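Local coordinates for Serine/threonine-protein kinase/endoribonuclease IRE1 (Saccharomyces cerevisiae, PDB 2BE1) that senses unfolded proteins in the endoplasmic reticulum lumen through this lumenal domain and, once active, splices HAC1 precursor mRNA to switch on the unfolded protein response, at residues Leu7-Ile12 / Leu248-Asn253; Gly30-Ser35 / Val237-Pro242; Ile126-Gly131 / Asn166-Gly171. All blocks are in the same frame, centred on the assembly; numbering follows the deposited sequence.

Contact 1: Leu7-Ile12 / Leu248-Asn253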
ATOM      1  N   LEU A   7      13.922  -6.862 -29.742  1.00 59.35           N
ATOM      2  CA  LEU A   7      14.668  -6.197 -28.647  1.00 56.83           C
ATOM      3  C   LEU A   7      15.986  -6.930 -28.450  1.00 55.44           C
ATOM      4  O   LEU A   7      15.938  -8.146 -28.257  1.00 55.50           O
ATOM      5  CB  LEU A   7      13.873  -6.208 -27.333  1.00 56.93           C
ATOM      6  CG  LEU A   7      13.108  -4.969 -26.789  1.00 56.92           C
ATOM      7  CD1 LEU A   7      12.654  -4.021 -27.862  1.00 56.43           C
ATOM      8  CD2 LEU A   7      11.903  -5.325 -25.902  1.00 56.22           C
ATOM      9  N   SER A   8      17.144  -6.244 -28.518  1.00 53.20           N
ATOM     10  CA  SER A   8      18.443  -6.910 -28.188  1.00 51.56           C
ATOM     11  C   SER A   8      18.445  -7.366 -26.767  1.00 49.51           C
ATOM     12  O   SER A   8      17.999  -6.639 -25.891  1.00 49.84           O
ATOM     13  CB  SER A   8      19.663  -5.998 -28.265  1.00 51.73           C
ATOM     14  OG  SER A   8      19.762  -5.376 -29.501  1.00 54.35           O
ATOM     15  N   LEU A   9      18.951  -8.554 -26.519  1.00 46.51           N
ATOM     16  CA  LEU A   9      19.232  -8.877 -25.176  1.00 43.92           C
ATOM     17  C   LEU A   9      20.591  -8.257 -24.932  1.00 43.18           C
ATOM     18  O   LEU A   9      21.543  -8.537 -25.594  1.00 43.37           O
ATOM     19  CB  LEU A   9      19.183 -10.375 -24.991  1.00 43.26           C
ATOM     20  CG  LEU A   9      19.617 -11.075 -23.716  1.00 41.04           C
ATOM     21  CD1 LEU A   9      18.998 -10.524 -22.458  1.00 41.54           C
ATOM     22  CD2 LEU A   9      19.148 -12.452 -23.908  1.00 39.83           C
ATOM     23  N   SER A  10      20.656  -7.340 -24.007  1.00 42.60           N
ATOM     24  CA  SER A  10      21.892  -6.720 -23.652  1.00 42.44           C
ATOM     25  C   SER A  10      22.829  -7.712 -22.993  1.00 42.27           C
ATOM     26  O   SER A  10      22.430  -8.790 -22.549  1.00 42.72           O
ATOM     27  CB  SER A  10      21.584  -5.588 -22.683  1.00 42.74           C
ATOM     28  OG  SER A  10      22.751  -4.954 -22.215  1.00 44.09           O
ATOM     29  N   ASP A  11      24.088  -7.334 -22.918  1.00 41.79           N
ATOM     30  CA  ASP A  11      25.065  -8.132 -22.226  1.00 41.50           C
ATOM     31  C   ASP A  11      25.130  -7.824 -20.757  1.00 39.95           C
ATOM     32  O   ASP A  11      25.774  -8.521 -19.987  1.00 39.71           O
ATOM     33  CB  ASP A  11      26.402  -7.850 -22.840  1.00 42.94           C
ATOM     34  CG  ASP A  11      26.678  -8.758 -23.957  1.00 46.60           C
ATOM     35  OD1 ASP A  11      27.681  -8.525 -24.669  1.00 48.12           O
ATOM     36  OD2 ASP A  11      25.869  -9.713 -24.096  1.00 50.96           O
ATOM     37  N   ILE A  12      24.485  -6.746 -20.367  1.00 37.95           N
ATOM     38  CA  ILE A  12      24.433  -6.410 -18.982  1.00 36.17           C
ATOM     39  C   ILE A  12      23.322  -7.192 -18.337  1.00 35.25           C
ATOM     40  O   ILE A  12      22.318  -7.511 -18.973  1.00 35.53           O
ATOM     41  CB  ILE A  12      24.144  -4.949 -18.769  1.00 36.22           C
ATOM     42  CG1 ILE A  12      25.012  -4.088 -19.686  1.00 36.48           C
ATOM     43  CG2 ILE A  12      24.391  -4.589 -17.318  1.00 36.32           C
ATOM     44  CD1 ILE A  12      26.480  -4.439 -19.658  1.00 37.52           C
ATOM     45  N   LEU A 248      17.473 -10.789  -9.666  1.00 25.12           N
ATOM     46  CA  LEU A 248      18.203 -10.931 -10.957  1.00 25.74           C
ATOM     47  C   LEU A 248      17.543 -10.372 -12.262  1.00 26.80           C
ATOM     48  O   LEU A 248      16.476 -10.873 -12.690  1.00 27.80           O
ATOM     49  CB  LEU A 248      18.581 -12.403 -11.117  1.00 24.65           C
ATOM     50  CG  LEU A 248      19.820 -12.540 -11.978  1.00 24.68           C
ATOM     51  CD1 LEU A 248      20.814 -11.589 -11.431  1.00 26.42           C
ATOM     52  CD2 LEU A 248      20.410 -13.950 -11.938  1.00 24.42           C
ATOM     53  N   PHE A 249      18.122  -9.364 -12.927  1.00 27.59           N
ATOM     54  CA  PHE A 249      17.377  -8.856 -14.137  1.00 28.49           C
ATOM     55  C   PHE A 249      18.096  -8.943 -15.452  1.00 29.39           C
ATOM     56  O   PHE A 249      19.293  -8.628 -15.535  1.00 29.22           O
ATOM     57  CB  PHE A 249      16.925  -7.437 -13.983  1.00 28.02           C
ATOM     58  CG  PHE A 249      16.026  -7.216 -12.820  1.00 29.22           C
ATOM     59  CD1 PHE A 249      16.507  -6.664 -11.615  1.00 29.44           C
ATOM     60  CD2 PHE A 249      14.676  -7.528 -12.914  1.00 29.51           C
ATOM     61  CE1 PHE A 249      15.629  -6.420 -10.521  1.00 29.46           C
ATOM     62  CE2 PHE A 249      13.791  -7.298 -11.830  1.00 28.98           C
ATOM     63  CZ  PHE A 249      14.276  -6.758 -10.618  1.00 29.64           C
ATOM     64  N   ASP A 250      17.353  -9.383 -16.475  1.00 31.03           N
ATOM     65  CA  ASP A 250      17.795  -9.336 -17.890  1.00 32.78           C
ATOM     66  C   ASP A 250      17.634  -7.897 -18.339  1.00 33.56           C
ATOM     67  O   ASP A 250      16.752  -7.215 -17.842  1.00 33.94           O
ATOM     68  CB  ASP A 250      16.989 -10.306 -18.765  1.00 32.16           C
ATOM     69  CG  ASP A 250      17.624 -11.704 -18.825  1.00 35.59           C
ATOM     70  OD1 ASP A 250      18.765 -11.850 -18.352  1.00 37.34           O
ATOM     71  OD2 ASP A 250      17.033 -12.685 -19.348  1.00 38.59           O
ATOM     72  N   VAL A 251      18.504  -7.392 -19.205  1.00 35.14           N
ATOM     73  CA  VAL A 251      18.231  -6.054 -19.811  1.00 36.81           C
ATOM     74  C   VAL A 251      18.092  -6.068 -21.358  1.00 37.80           C
ATOM     75  O   VAL A 251      18.966  -6.461 -22.064  1.00 37.78           O
ATOM     76  CB  VAL A 251      19.123  -4.850 -19.205  1.00 36.48           C
ATOM     77  CG1 VAL A 251      20.260  -5.341 -18.393  1.00 37.15           C
ATOM     78  CG2 VAL A 251      19.604  -3.882 -20.249  1.00 35.32           C
ATOM     79  N   PHE A 252      16.959  -5.675 -21.872  1.00 39.59           N
ATOM     80  CA  PHE A 252      16.804  -5.661 -23.295  1.00 42.53           C
ATOM     81  C   PHE A 252      16.989  -4.270 -23.902  1.00 45.38           C
ATOM     82  O   PHE A 252      16.925  -3.254 -23.195  1.00 45.75           O
ATOM     83  CB  PHE A 252      15.441  -6.209 -23.645  1.00 42.09           C
ATOM     84  CG  PHE A 252      15.323  -7.674 -23.416  1.00 41.74           C
ATOM     85  CD1 PHE A 252      15.405  -8.199 -22.148  1.00 41.56           C
ATOM     86  CD2 PHE A 252      15.140  -8.547 -24.485  1.00 41.07           C
ATOM     87  CE1 PHE A 252      15.309  -9.571 -21.950  1.00 41.24           C
ATOM     88  CE2 PHE A 252      15.042  -9.929 -24.278  1.00 40.14           C
ATOM     89  CZ  PHE A 252      15.124 -10.429 -23.011  1.00 40.54           C
ATOM     90  N   ASN A 253      17.235  -4.230 -25.212  1.00 48.82           N
ATOM     91  CA  ASN A 253      17.425  -2.975 -25.939  1.00 52.55           C
ATOM     92  C   ASN A 253      16.364  -2.836 -26.982  1.00 54.77           C
ATOM     93  O   ASN A 253      16.223  -3.693 -27.854  1.00 55.22           O
ATOM     94  CB  ASN A 253      18.778  -2.911 -26.655  1.00 52.81           C
ATOM     95  CG  ASN A 253      19.975  -3.021 -25.701  1.00 55.21           C
ATOM     96  OD1 ASN A 253      19.993  -2.380 -24.647  1.00 57.87           O
ATOM     97  ND2 ASN A 253      20.996  -3.821 -26.084  1.00 55.19           N
TER
HETATM   98  O   HOH W   1      20.965  -9.189 -20.606  1.00 46.96           O
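S8 and N253 face each other as an antiparallel hydrogen-bonded pair, with L9 and F252 next as a non-hydrogen-bonded pair, while the short strand 8-10 runs at 137° to strand 248-253. The firmer of the two S8 bonds goes from N253 N to S8 O, 2.6 Å long, with the donor in the carbonyl plane; its return from S8 N to N253 O (2.8 Å) is bent and weak. The apolar side of the pairing centres on F252. L9 holds its CG anti to the backbone N (chi1 172°), which brings CD1 over one face of the F252 ring in a CH-pi contact, 4.1 Å from L9 CD1 to the ring centroid. L7 flanks the same ring, its carbonyl oxygen lying at the edge, near the ring plane, and its CB 3.9 Å from F252 CD2.

At D11 the chain turns a corner, and the sheet pairing is interrupted, to resume with the backbone bonding of F249 and I14. I12 N donates to S10 OG (3.1 Å) in an ST turn, and a water donates to both S10 O and I12 O while accepting weakly from V251 N. I12 still touches the opposite strand, its CB 3.9 Å from V251 CG1. D250 directs its carboxylate to R27 in a salt bridge. The whole illustrates how residues far apart in sequence become neighbours in one antiparallel sheet: strand 8-17, near the N-terminus, is inserted between the local hairpin strand 22-26 and the much later strand 245-254.

Contact 2: Gly30-Ser35 / Val237-Pro242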
ATOM      1  N   GLY A  30      30.280 -13.321 -16.133  1.00 34.31           N
ATOM      2  CA  GLY A  30      29.990 -13.071 -14.703  1.00 33.72           C
ATOM      3  C   GLY A  30      30.936 -12.074 -14.040  1.00 33.57           C
ATOM      4  O   GLY A  30      31.079 -12.066 -12.821  1.00 33.24           O
ATOM      5  N   HIS A  31      31.587 -11.257 -14.863  1.00 33.15           N
ATOM      6  CA  HIS A  31      32.382 -10.144 -14.431  1.00 33.17           C
ATOM      7  C   HIS A  31      31.513  -9.075 -13.769  1.00 32.90           C
ATOM      8  O   HIS A  31      30.439  -8.720 -14.277  1.00 32.35           O
ATOM      9  CB  HIS A  31      33.065  -9.552 -15.657  1.00 33.71           C
ATOM     10  CG  HIS A  31      34.378 -10.181 -15.972  1.00 36.13           C
ATOM     11  ND1 HIS A  31      34.619 -11.533 -15.806  1.00 39.96           N
ATOM     12  CD2 HIS A  31      35.539  -9.650 -16.432  1.00 38.78           C
ATOM     13  CE1 HIS A  31      35.872 -11.811 -16.140  1.00 39.03           C
ATOM     14  NE2 HIS A  31      36.454 -10.685 -16.511  1.00 39.63           N
ATOM     15  N   ILE A  32      32.009  -8.538 -12.659  1.00 32.75           N
ATOM     16  CA  ILE A  32      31.286  -7.522 -11.912  1.00 32.87           C
ATOM     17  C   ILE A  32      31.582  -6.117 -12.468  1.00 33.35           C
ATOM     18  O   ILE A  32      32.457  -5.412 -11.997  1.00 33.50           O
ATOM     19  CB  ILE A  32      31.510  -7.690 -10.374  1.00 32.25           C
ATOM     20  CG1 ILE A  32      30.813  -8.956  -9.924  1.00 31.69           C
ATOM     21  CG2 ILE A  32      30.954  -6.539  -9.587  1.00 32.03           C
ATOM     22  CD1 ILE A  32      31.084  -9.361  -8.551  1.00 32.79           C
ATOM     23  N   ILE A  33      30.849  -5.710 -13.484  1.00 33.86           N
ATOM     24  CA  ILE A  33      31.052  -4.372 -14.063  1.00 34.77           C
ATOM     25  C   ILE A  33      30.979  -3.150 -13.075  1.00 35.40           C
ATOM     26  O   ILE A  33      31.666  -2.149 -13.277  1.00 35.18           O
ATOM     27  CB  ILE A  33      30.064  -4.130 -15.240  1.00 34.80           C
ATOM     28  CG1 ILE A  33      29.880  -5.406 -16.086  1.00 35.18           C
ATOM     29  CG2 ILE A  33      30.483  -2.936 -16.093  1.00 33.79           C
ATOM     30  CD1 ILE A  33      28.904  -5.225 -17.252  1.00 35.34           C
ATOM     31  N   TRP A  34      30.134  -3.201 -12.043  1.00 36.06           N
ATOM     32  CA  TRP A  34      30.098  -2.125 -11.030  1.00 36.57           C
ATOM     33  C   TRP A  34      29.129  -2.521  -9.952  1.00 37.27           C
ATOM     34  O   TRP A  34      28.112  -3.166 -10.263  1.00 37.92           O
ATOM     35  CB  TRP A  34      29.663  -0.770 -11.618  1.00 36.20           C
ATOM     36  CG  TRP A  34      28.296  -0.704 -12.366  1.00 36.47           C
ATOM     37  CD1 TRP A  34      28.102  -0.483 -13.698  1.00 36.65           C
ATOM     38  CD2 TRP A  34      26.986  -0.800 -11.802  1.00 36.05           C
ATOM     39  NE1 TRP A  34      26.749  -0.445 -14.004  1.00 35.18           N
ATOM     40  CE2 TRP A  34      26.051  -0.647 -12.855  1.00 35.48           C
ATOM     41  CE3 TRP A  34      26.509  -1.017 -10.513  1.00 34.83           C
ATOM     42  CZ2 TRP A  34      24.699  -0.733 -12.659  1.00 34.71           C
ATOM     43  CZ3 TRP A  34      25.179  -1.083 -10.320  1.00 35.22           C
ATOM     44  CH2 TRP A  34      24.276  -0.943 -11.386  1.00 35.67           C
ATOM     45  N   SER A  35      29.423  -2.151  -8.702  1.00 37.37           N
ATOM     46  CA  SER A  35      28.483  -2.368  -7.590  1.00 37.77           C
ATOM     47  C   SER A  35      28.175  -1.038  -6.934  1.00 38.30           C
ATOM     48  O   SER A  35      28.996  -0.123  -6.961  1.00 38.67           O
ATOM     49  CB  SER A  35      29.068  -3.269  -6.517  1.00 37.55           C
ATOM     50  OG  SER A  35      29.587  -4.445  -7.060  1.00 38.71           O
ATOM     51  N   VAL A 237      31.243 -19.048 -13.493  1.00 23.39           N
ATOM     52  CA  VAL A 237      30.890 -18.673 -12.120  1.00 21.70           C
ATOM     53  C   VAL A 237      31.388 -17.235 -11.809  1.00 21.72           C
ATOM     54  O   VAL A 237      32.497 -16.850 -12.133  1.00 21.06           O
ATOM     55  CB  VAL A 237      31.405 -19.732 -11.116  1.00 21.07           C
ATOM     56  CG1 VAL A 237      30.982 -19.401  -9.727  1.00 20.47           C
ATOM     57  CG2 VAL A 237      30.869 -21.058 -11.481  1.00 18.29           C
ATOM     58  N   SER A 238      30.557 -16.427 -11.186  1.00 22.24           N
ATOM     59  CA  SER A 238      30.924 -15.041 -10.936  1.00 22.88           C
ATOM     60  C   SER A 238      31.869 -14.922  -9.745  1.00 23.37           C
ATOM     61  O   SER A 238      32.000 -15.875  -8.960  1.00 23.68           O
ATOM     62  CB  SER A 238      29.678 -14.320 -10.540  1.00 22.62           C
ATOM     63  OG  SER A 238      29.375 -14.690  -9.187  1.00 23.10           O
ATOM     64  N   PRO A 239      32.457 -13.730  -9.539  1.00 23.71           N
ATOM     65  CA  PRO A 239      33.230 -13.529  -8.333  1.00 24.21           C
ATOM     66  C   PRO A 239      32.286 -13.336  -7.130  1.00 24.83           C
ATOM     67  O   PRO A 239      31.060 -13.523  -7.288  1.00 25.00           O
ATOM     68  CB  PRO A 239      34.039 -12.261  -8.628  1.00 24.23           C
ATOM     69  CG  PRO A 239      33.523 -11.677  -9.830  1.00 23.82           C
ATOM     70  CD  PRO A 239      32.385 -12.507 -10.340  1.00 24.09           C
ATOM     71  N   THR A 240      32.815 -12.983  -5.951  1.00 24.87           N
ATOM     72  CA  THR A 240      31.920 -12.865  -4.825  1.00 25.73           C
ATOM     73  C   THR A 240      31.201 -11.551  -4.710  1.00 26.82           C
ATOM     74  O   THR A 240      31.772 -10.478  -4.997  1.00 28.56           O
ATOM     75  CB  THR A 240      32.566 -13.118  -3.542  1.00 25.03           C
ATOM     76  OG1 THR A 240      32.694 -14.503  -3.461  1.00 26.93           O
ATOM     77  CG2 THR A 240      31.595 -12.782  -2.419  1.00 25.63           C
ATOM     78  N   PHE A 241      29.951 -11.617  -4.274  1.00 26.43           N
ATOM     79  CA  PHE A 241      29.239 -10.397  -4.020  1.00 26.30           C
ATOM     80  C   PHE A 241      29.184 -10.206  -2.500  1.00 26.90           C
ATOM     81  O   PHE A 241      29.256 -11.223  -1.710  1.00 27.44           O
ATOM     82  CB  PHE A 241      27.852 -10.502  -4.593  1.00 25.66           C
ATOM     83  CG  PHE A 241      27.828 -10.623  -6.079  1.00 25.43           C
ATOM     84  CD1 PHE A 241      27.819 -11.881  -6.694  1.00 24.64           C
ATOM     85  CD2 PHE A 241      27.760  -9.459  -6.878  1.00 24.81           C
ATOM     86  CE1 PHE A 241      27.731 -11.983  -8.077  1.00 25.36           C
ATOM     87  CE2 PHE A 241      27.665  -9.536  -8.272  1.00 24.58           C
ATOM     88  CZ  PHE A 241      27.651 -10.791  -8.889  1.00 24.90           C
ATOM     89  N   PRO A 242      29.084  -8.921  -2.068  1.00 26.07           N
ATOM     90  CA  PRO A 242      28.969  -8.585  -0.656  1.00 24.90           C
ATOM     91  C   PRO A 242      27.858  -9.333   0.085  1.00 23.94           C
ATOM     92  O   PRO A 242      27.850  -9.329   1.295  1.00 23.91           O
ATOM     93  CB  PRO A 242      28.700  -7.092  -0.687  1.00 24.22           C
ATOM     94  CG  PRO A 242      28.272  -6.848  -2.065  1.00 24.93           C
ATOM     95  CD  PRO A 242      29.118  -7.704  -2.869  1.00 25.68           C
TER
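S238 OG is gripped twice while the CB that carries it rests on G30 across the contact. The hydroxyl donates to P239 O at 2.8 Å from S238 OG, in the carbonyl plane and on a lone pair, and it also hydrogen-bonds with the backbone N of L224. A chi1 of 76° sets OG between the backbone N and the carbonyl carbon, from where it can serve both. S238 CB meanwhile lies 3.5 Å from G30 O.

The apolar part of the contact belongs to I32. Its CG1 is anti to the carbonyl carbon, and the extended chain (chi2 172°) carries CD1 over one face of the F241 ring, offset toward the rim, with I32 CD1 3.8 Å from the ring centroid. The same methyl meets P239 CG at 3.6 Å, wedged between proline and phenylalanine. H23 also meets the F241 ring in an edge-to-face (T-shaped) stack. I32 is itself the centre of an inverse gamma turn, just before a classic beta bulge in which I33 and W34 both face A24. With no hydrogen bond joining the two, segment 237-242 meets segment 30-35 mainly by apolar and CH-pi contact, while S238 OG is bonded to P239 O and to L224 of strand 223-227.

Contact 3: Ile126-Gly131 / Asn166-Gly171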
ATOM      1  N   ILE A 126      19.762   5.017 -13.148  1.00 39.40           N
ATOM      2  CA  ILE A 126      21.117   4.761 -12.824  1.00 40.52           C
ATOM      3  C   ILE A 126      21.783   4.636 -14.153  1.00 42.28           C
ATOM      4  O   ILE A 126      21.185   4.109 -15.085  1.00 42.05           O
ATOM      5  CB  ILE A 126      21.199   3.444 -12.069  1.00 40.07           C
ATOM      6  CG1 ILE A 126      20.437   3.550 -10.759  1.00 38.04           C
ATOM      7  CG2 ILE A 126      22.639   3.086 -11.765  1.00 40.60           C
ATOM      8  CD1 ILE A 126      20.471   2.323  -9.929  1.00 36.14           C
ATOM      9  N   ASN A 127      23.011   5.136 -14.243  1.00 44.80           N
ATOM     10  CA  ASN A 127      23.769   5.021 -15.464  1.00 47.69           C
ATOM     11  C   ASN A 127      24.361   3.663 -15.579  1.00 49.19           C
ATOM     12  O   ASN A 127      25.167   3.316 -14.732  1.00 49.06           O
ATOM     13  CB  ASN A 127      24.933   5.975 -15.450  1.00 48.06           C
ATOM     14  CG  ASN A 127      25.829   5.762 -16.629  1.00 49.88           C
ATOM     15  OD1 ASN A 127      26.876   5.157 -16.514  1.00 51.67           O
ATOM     16  ND2 ASN A 127      25.380   6.193 -17.795  1.00 52.53           N
ATOM     17  N   MET A 128      24.017   2.900 -16.613  1.00 51.44           N
ATOM     18  CA  MET A 128      24.522   1.515 -16.664  1.00 55.03           C
ATOM     19  C   MET A 128      26.023   1.425 -16.775  1.00 55.47           C
ATOM     20  O   MET A 128      26.659   0.805 -15.939  1.00 55.84           O
ATOM     21  CB  MET A 128      23.990   0.747 -17.827  1.00 54.32           C
ATOM     22  CG  MET A 128      22.555   0.570 -17.833  1.00 56.20           C
ATOM     23  SD  MET A 128      22.309  -0.398 -19.324  1.00 60.05           S
ATOM     24  CE  MET A 128      23.251   0.440 -20.621  1.00 59.89           C
ATOM     25  N   LEU A 129      26.561   2.022 -17.844  1.00 56.63           N
ATOM     26  CA  LEU A 129      27.995   2.143 -18.076  1.00 56.81           C
ATOM     27  C   LEU A 129      28.730   2.191 -16.743  1.00 56.35           C
ATOM     28  O   LEU A 129      29.596   1.391 -16.473  1.00 56.11           O
ATOM     29  CB  LEU A 129      28.252   3.384 -18.963  1.00 56.92           C
ATOM     30  CG  LEU A 129      29.533   4.228 -19.174  1.00 57.65           C
ATOM     31  CD1 LEU A 129      30.787   3.539 -19.874  1.00 59.31           C
ATOM     32  CD2 LEU A 129      29.117   5.516 -19.919  1.00 57.85           C
ATOM     33  N   ASN A 130      28.301   3.070 -15.873  1.00 56.51           N
ATOM     34  CA  ASN A 130      29.037   3.379 -14.668  1.00 56.96           C
ATOM     35  C   ASN A 130      28.429   2.815 -13.338  1.00 56.78           C
ATOM     36  O   ASN A 130      29.134   2.235 -12.530  1.00 56.41           O
ATOM     37  CB  ASN A 130      29.236   4.911 -14.675  1.00 57.55           C
ATOM     38  CG  ASN A 130      29.561   5.483 -13.333  1.00 59.63           C
ATOM     39  OD1 ASN A 130      29.309   6.663 -13.087  1.00 61.67           O
ATOM     40  ND2 ASN A 130      30.130   4.667 -12.450  1.00 62.90           N
ATOM     41  N   GLY A 131      27.131   2.974 -13.111  1.00 56.86           N
ATOM     42  CA  GLY A 131      26.556   2.653 -11.804  1.00 56.87           C
ATOM     43  C   GLY A 131      26.218   3.877 -10.924  1.00 57.22           C
ATOM     44  O   GLY A 131      25.817   3.751  -9.733  1.00 56.82           O
ATOM     45  N   ASN A 166      22.596   5.936 -22.147  1.00 69.84           N
ATOM     46  CA  ASN A 166      22.548   4.516 -21.893  1.00 67.59           C
ATOM     47  C   ASN A 166      22.395   4.384 -20.374  1.00 65.95           C
ATOM     48  O   ASN A 166      23.338   4.109 -19.620  1.00 65.79           O
ATOM     49  CB  ASN A 166      23.808   3.843 -22.417  1.00 67.90           C
ATOM     50  CG  ASN A 166      25.075   4.585 -22.001  1.00 68.49           C
ATOM     51  OD1 ASN A 166      25.021   5.761 -21.610  1.00 69.28           O
ATOM     52  ND2 ASN A 166      26.217   3.900 -22.058  1.00 67.33           N
ATOM     53  N   MET A 167      21.184   4.661 -19.915  1.00 63.82           N
ATOM     54  CA  MET A 167      20.832   4.382 -18.541  1.00 61.12           C
ATOM     55  C   MET A 167      19.536   3.627 -18.449  1.00 57.76           C
ATOM     56  O   MET A 167      18.807   3.434 -19.410  1.00 57.43           O
ATOM     57  CB  MET A 167      20.716   5.640 -17.729  1.00 62.00           C
ATOM     58  CG  MET A 167      21.384   6.816 -18.310  1.00 65.51           C
ATOM     59  SD  MET A 167      20.125   7.982 -17.868  1.00 74.11           S
ATOM     60  CE  MET A 167      18.734   7.545 -18.976  1.00 72.18           C
ATOM     61  N   ILE A 168      19.261   3.214 -17.242  1.00 54.05           N
ATOM     62  CA  ILE A 168      18.256   2.237 -16.998  1.00 50.64           C
ATOM     63  C   ILE A 168      17.468   2.755 -15.831  1.00 48.44           C
ATOM     64  O   ILE A 168      18.062   3.368 -14.922  1.00 48.03           O
ATOM     65  CB  ILE A 168      18.922   0.927 -16.596  1.00 50.99           C
ATOM     66  CG1 ILE A 168      17.891  -0.188 -16.597  1.00 51.81           C
ATOM     67  CG2 ILE A 168      19.648   1.030 -15.194  1.00 49.07           C
ATOM     68  CD1 ILE A 168      18.528  -1.564 -16.512  1.00 53.10           C
ATOM     69  N   VAL A 169      16.153   2.528 -15.834  1.00 45.49           N
ATOM     70  CA  VAL A 169      15.348   2.962 -14.678  1.00 43.29           C
ATOM     71  C   VAL A 169      14.763   1.751 -13.969  1.00 40.90           C
ATOM     72  O   VAL A 169      14.208   0.896 -14.628  1.00 41.21           O
ATOM     73  CB  VAL A 169      14.223   3.951 -15.050  1.00 43.51           C
ATOM     74  CG1 VAL A 169      13.317   3.376 -16.164  1.00 44.16           C
ATOM     75  CG2 VAL A 169      13.395   4.245 -13.817  1.00 43.64           C
ATOM     76  N   ILE A 170      14.887   1.690 -12.647  1.00 37.87           N
ATOM     77  CA  ILE A 170      14.552   0.495 -11.905  1.00 35.56           C
ATOM     78  C   ILE A 170      13.705   0.885 -10.707  1.00 35.11           C
ATOM     79  O   ILE A 170      14.063   1.808  -9.975  1.00 35.55           O
ATOM     80  CB  ILE A 170      15.808  -0.250 -11.424  1.00 34.84           C
ATOM     81  CG1 ILE A 170      15.401  -1.446 -10.584  1.00 34.14           C
ATOM     82  CG2 ILE A 170      16.673   0.657 -10.568  1.00 34.01           C
ATOM     83  CD1 ILE A 170      16.499  -2.364 -10.283  1.00 33.71           C
ATOM     84  N   GLY A 171      12.586   0.189 -10.506  1.00 33.78           N
ATOM     85  CA  GLY A 171      11.751   0.417  -9.331  1.00 31.53           C
ATOM     86  C   GLY A 171      12.094  -0.490  -8.144  1.00 30.66           C
ATOM     87  O   GLY A 171      12.869  -1.466  -8.244  1.00 29.81           O
TER
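I126 and I168 satisfy each other's backbone completely: I126 N donates to I168 O and I168 N to I126 O, each N-O distance being 3.0 Å. Both bonds are almost straight, and each donor sits nearly on the line of the C=O it uses, as in a regular antiparallel hydrogen-bonded pair. N127 and M167 follow as a non-hydrogen-bonded pair, and beyond them the pairing frays, for M128 N reaches N166 O only weakly, at 3.3 Å.

Where strand 112-127 ends, N127 takes over as acceptor. Its side chain, with CG anti to the backbone N (chi1 173°), turns OD1 to the N130 backbone N at 2.6 Å in an Asx motif, the donor tilted 22° from the carbonyl plane of the amide. The backbone oxygen of N127 accepts from G131 N, also at 2.6 Å. N127 ND2 lies near N166 O, but the angle is too poor for a hydrogen bond, and the amide planes of N127 and N166 stand 80° apart. M167 O turns to the other sheet, accepting a hydrogen bond from the side chain of N260 in strand 259-264.

Apolar groups fill the opposite face from N127 and M167. M128 CG meets I168 CB at 3.9 Å, the two side chains crossing at about a right angle, and I126 CD1 reaches I170 CG2 at 4.2 Å. V169, its CB directed away from segment 126-131, packs instead on H95 of the second subunit, bringing strand 167-179 to the dimer partner. The arrangement is that of an antiparallel sheet in which strand 112-127 pairs, among others, with 167-179 and, after the turn held by the N127 Asx motif, with strand 133-137 of its own hairpin.

How the contacts relate
Contacts 1 and 2 reach one five-stranded antiparallel sheet, but at different places: contact 1 joins two inner strands through backbone bonds, whereas contact 2 sets a loop against an edge strand, 31-36, without any cross-bond and with P239 and T240 exposed, where no touching residue of contact 1 is. Contact 3 belongs to the second antiparallel sheet, where backbone pairing again dominates. The three are nevertheless continuous. I12 of contact 1 packs on I33 of contact 2, while W34 of contact 2 lies against the turn 128-131 of contact 3. Between the sheets, F249 meets I170 and V251 meets I168. Pairing thus builds each sheet, and packing, helped by the N260 to M167 hydrogen bond, joins them.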